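Local coordinates for spindle assembly abnormal protein 6 (Caenorhabditis elegans, PDB 3PYI), which serves as the central scaffold of centrioles, its globular N-terminal domain linking coiled-coil homodimers into the ring that sets ninefold symmetry, at residues Gly130-Ile138 with Phe148-Ile156. The protein carries 1 engineered substitution. Residues are numbered along the deposited sequence; the frame is centred on the assembly and turned at random. Where two conformers were deposited one is given.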
loop_
_atom_site.group_PDB
_atom_site.type_symbol
_atom_site.label_atom_id
_atom_site.label_comp_id
_atom_site.label_asym_id
_atom_site.label_seq_id
_atom_site.Cartn_x
_atom_site.Cartn_y
_atom_site.Cartn_z
ATOM N N GLY A 130 -2.463 -3.032 9.583
ATOM C CA GLY A 130 -3.422 -3.125 10.672
ATOM C C GLY A 130 -2.858 -2.650 11.999
ATOM O O GLY A 130 -3.596 -2.438 12.964
ATOM N N LYS A 131 -1.541 -2.487 12.046
ATOM C CA LYS A 131 -0.863 -2.013 13.244
ATOM C C LYS A 131 -1.103 -0.516 13.402
ATOM O O LYS A 131 -1.596 0.131 12.479
ATOM C CB LYS A 131 0.639 -2.296 13.140
ATOM C CG LYS A 131 0.979 -3.734 12.767
ATOM C CD LYS A 131 2.472 -3.917 12.546
ATOM C CE LYS A 131 2.786 -5.327 12.071
ATOM N NZ LYS A 131 4.245 -5.526 11.839
ATOM N N PRO A 132 -0.767 0.037 14.579
ATOM C CA PRO A 132 -0.834 1.480 14.818
ATOM C C PRO A 132 -0.441 2.310 13.592
ATOM O O PRO A 132 0.405 1.911 12.795
ATOM C CB PRO A 132 0.181 1.686 15.943
ATOM C CG PRO A 132 0.222 0.360 16.678
ATOM C CD PRO A 132 -0.433 -0.696 15.811
ATOM N N THR A 133 -1.077 3.466 13.460
ATOM C CA THR A 133 -0.845 4.385 12.354
ATOM C C THR A 133 0.461 5.143 12.551
ATOM O O THR A 133 0.856 5.428 13.678
ATOM C CB THR A 133 -1.999 5.407 12.261
ATOM O OG1 THR A 133 -3.238 4.717 12.074
ATOM C CG2 THR A 133 -1.792 6.369 11.105
ATOM N N GLU A 134 1.133 5.464 11.455
ATOM C CA GLU A 134 2.380 6.216 11.535
ATOM C C GLU A 134 2.294 7.363 10.559
ATOM O O GLU A 134 1.705 7.244 9.480
ATOM C CB GLU A 134 3.601 5.351 11.199
ATOM C CG GLU A 134 3.963 4.288 12.226
ATOM C CD GLU A 134 5.047 3.340 11.721
ATOM O OE1 GLU A 134 4.758 2.530 10.814
ATOM O OE2 GLU A 134 6.187 3.406 12.227
ATOM N N ILE A 135 2.885 8.479 10.947
ATOM C CA ILE A 135 2.903 9.664 10.114
ATOM C C ILE A 135 4.329 10.017 9.737
ATOM O O ILE A 135 5.223 10.083 10.579
ATOM C CB ILE A 135 2.273 10.848 10.847
ATOM C CG1 ILE A 135 0.816 10.529 11.189
ATOM C CG2 ILE A 135 2.366 12.122 10.006
ATOM C CD1 ILE A 135 0.188 11.533 12.108
ATOM N N ASN A 136 4.525 10.220 8.449
ATOM C CA ASN A 136 5.812 10.669 7.953
ATOM C C ASN A 136 5.661 12.020 7.295
ATOM O O ASN A 136 4.718 12.278 6.551
ATOM C CB ASN A 136 6.430 9.681 6.962
ATOM C CG ASN A 136 7.243 8.600 7.640
ATOM O OD1 ASN A 136 7.242 8.471 8.863
ATOM N ND2 ASN A 136 7.933 7.800 6.839
ATOM N N ILE A 137 6.591 12.906 7.606
ATOM C CA ILE A 137 6.622 14.204 6.960
ATOM C C ILE A 137 7.957 14.369 6.276
ATOM O O ILE A 137 9.003 14.287 6.906
ATOM C CB ILE A 137 6.375 15.346 7.934
ATOM C CG1 ILE A 137 4.923 15.287 8.426
ATOM C CG2 ILE A 137 6.619 16.683 7.236
ATOM C CD1 ILE A 137 4.623 16.256 9.541
ATOM N N ILE A 138 7.930 14.587 4.972
ATOM C CA ILE A 138 9.178 14.697 4.229
ATOM C C ILE A 138 9.358 16.104 3.683
ATOM O O ILE A 138 8.551 16.570 2.877
ATOM C CB ILE A 138 9.217 13.692 3.067
ATOM C CG1 ILE A 138 8.795 12.303 3.566
ATOM C CG2 ILE A 138 10.610 13.669 2.448
ATOM C CD1 ILE A 138 8.592 11.279 2.467
ATOM N N PHE A 148 3.023 15.047 3.347
ATOM C CA PHE A 148 2.423 14.530 4.564
ATOM C C PHE A 148 1.933 13.120 4.253
ATOM O O PHE A 148 1.019 12.954 3.441
ATOM C CB PHE A 148 1.230 15.406 4.954
ATOM C CG PHE A 148 0.439 14.867 6.101
ATOM C CD1 PHE A 148 0.803 15.149 7.399
ATOM C CD2 PHE A 148 -0.672 14.075 5.883
ATOM C CE1 PHE A 148 0.077 14.654 8.462
ATOM C CE2 PHE A 148 -1.402 13.580 6.948
ATOM C CZ PHE A 148 -1.016 13.866 8.241
ATOM N N GLU A 149 2.530 12.116 4.889
ATOM C CA GLU A 149 2.235 10.715 4.556
ATOM C C GLU A 149 1.658 9.927 5.717
ATOM O O GLU A 149 2.123 10.034 6.835
ATOM C CB GLU A 149 3.489 10.021 4.045
ATOM C CG GLU A 149 4.174 10.798 2.938
ATOM C CD GLU A 149 5.239 10.001 2.230
ATOM O OE1 GLU A 149 5.858 9.129 2.875
ATOM O OE2 GLU A 149 5.466 10.263 1.028
ATOM N N LEU A 150 0.628 9.136 5.437
ATOM C CA LEU A 150 0.004 8.319 6.463
ATOM C C LEU A 150 0.271 6.831 6.168
ATOM O O LEU A 150 0.151 6.401 5.029
ATOM C CB LEU A 150 -1.498 8.599 6.463
ATOM C CG LEU A 150 -2.261 8.307 7.749
ATOM C CD1 LEU A 150 -1.585 8.996 8.921
ATOM C CD2 LEU A 150 -3.693 8.791 7.604
ATOM N N PHE A 151 0.616 6.061 7.197
ATOM C CA PHE A 151 0.980 4.654 7.041
ATOM C C PHE A 151 0.184 3.789 7.994
ATOM O O PHE A 151 -0.101 4.195 9.117
ATOM C CB PHE A 151 2.458 4.425 7.373
ATOM C CG PHE A 151 3.415 4.974 6.353
ATOM C CD1 PHE A 151 3.799 6.307 6.396
ATOM C CD2 PHE A 151 3.954 4.153 5.369
ATOM C CE1 PHE A 151 4.690 6.821 5.456
ATOM C CE2 PHE A 151 4.857 4.651 4.440
ATOM C CZ PHE A 151 5.223 5.997 4.480
ATOM N N SER A 152 -0.149 2.581 7.549
ATOM C CA SER A 152 -0.642 1.554 8.452
ATOM C C SER A 152 0.127 0.256 8.187
ATOM O O SER A 152 -0.152 -0.460 7.232
ATOM C CB SER A 152 -2.158 1.377 8.265
ATOM O OG SER A 152 -2.679 0.449 9.194
ATOM N N LYS A 153 1.106 -0.025 9.031
ATOM C CA LYS A 153 2.083 -1.095 8.801
ATOM C C LYS A 153 1.443 -2.469 8.614
ATOM O O LYS A 153 0.457 -2.783 9.269
ATOM C CB LYS A 153 3.042 -1.134 9.992
ATOM C CG LYS A 153 4.389 -1.765 9.740
ATOM C CD LYS A 153 5.256 -1.651 10.997
ATOM C CE LYS A 153 6.695 -2.077 10.736
ATOM N NZ LYS A 153 7.313 -1.302 9.621
ATOM N N THR A 154 1.994 -3.286 7.719
ATOM C CA THR A 154 1.552 -4.681 7.620
ATOM C C THR A 154 2.696 -5.557 8.116
ATOM O O THR A 154 3.776 -5.049 8.390
ATOM C CB THR A 154 1.200 -5.098 6.187
ATOM O OG1 THR A 154 2.399 -5.465 5.498
ATOM C CG2 THR A 154 0.467 -3.963 5.441
ATOM N N PRO A 155 2.462 -6.873 8.240
ATOM C CA PRO A 155 3.569 -7.737 8.663
ATOM C C PRO A 155 4.729 -7.781 7.671
ATOM O O PRO A 155 5.805 -8.198 8.070
ATOM C CB PRO A 155 2.912 -9.114 8.787
ATOM C CG PRO A 155 1.458 -8.811 9.038
ATOM C CD PRO A 155 1.165 -7.580 8.243
ATOM N N ILE A 156 4.538 -7.385 6.415
ATOM C CA ILE A 156 5.646 -7.484 5.460
ATOM C C ILE A 156 5.970 -6.188 4.747
ATOM O O ILE A 156 6.835 -6.163 3.872
ATOM C CB ILE A 156 5.431 -8.587 4.378
ATOM C CG1 ILE A 156 4.224 -8.289 3.495
ATOM C CG2 ILE A 156 5.287 -9.947 5.013
ATOM C CD1 ILE A 156 4.117 -9.278 2.331
HETATM O O HOH W 1 -3.357 2.164 11.361
HETATM O O HOH W 2 2.151 1.835 10.814
HETATM O O HOH W 3 7.617 1.223 11.556
#
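An antiparallel beta hairpin pairs Glu134 with Phe151 and Asn136 with Glu149 through four backbone hydrogen bonds; the axes of strands 133-138 and 148-152 come within 4.7 Å, their N-to-C directions 155° apart. Asn136 N reaches Glu149 O at 2.9 Å, and Glu149 N returns to Asn136 O at 2.8 Å. On the face of Ile135, Ile137, Phe148 and Leu150, Ile135 divides its branches: CG1 meets Leu150 CD1 at 3.6 Å, while CG2, anti to the backbone N, approaches Phe148 CE1 at 3.7 Å. This hairpin belongs to the beta-rich SAS-6 N-terminal domain, where strand 7-23 flanks one arm, strand 160-168 the other, and Leu14 and Leu166 extend the apolar layer. On the face of Glu134, Asn136, Glu149 and Phe151, Phe151 CE1 lies 3.7 Å from Asn136 CB, and Glu134 O sits at the ring's edge, near its plane. Ile138 CD1 lies 3.5 Å from Glu149 OE1; OE2 is hydrogen-bonded to Ser147 OG and makes a weak, long ion pair with Lys160. Were Glu149 an alanine, Ser147 OG would probably lose its carboxylate partner and a gap would be likely to open beside Ile138 CD1. Pro132 O and Lys153 N, 4.3 Å apart, are too distant to bond directly; one water bridges them and reaches Glu134 OE1. Another joins Lys131 O, Ser152 OG and Thr133 OG1, itself also hydrogen-bonded to Leu100 O. Direct pairing resumes at Gly130 N to Lys153 O; beyond, Pro155 and Ile156 pack on Val95 and Ile161 of the second subunit.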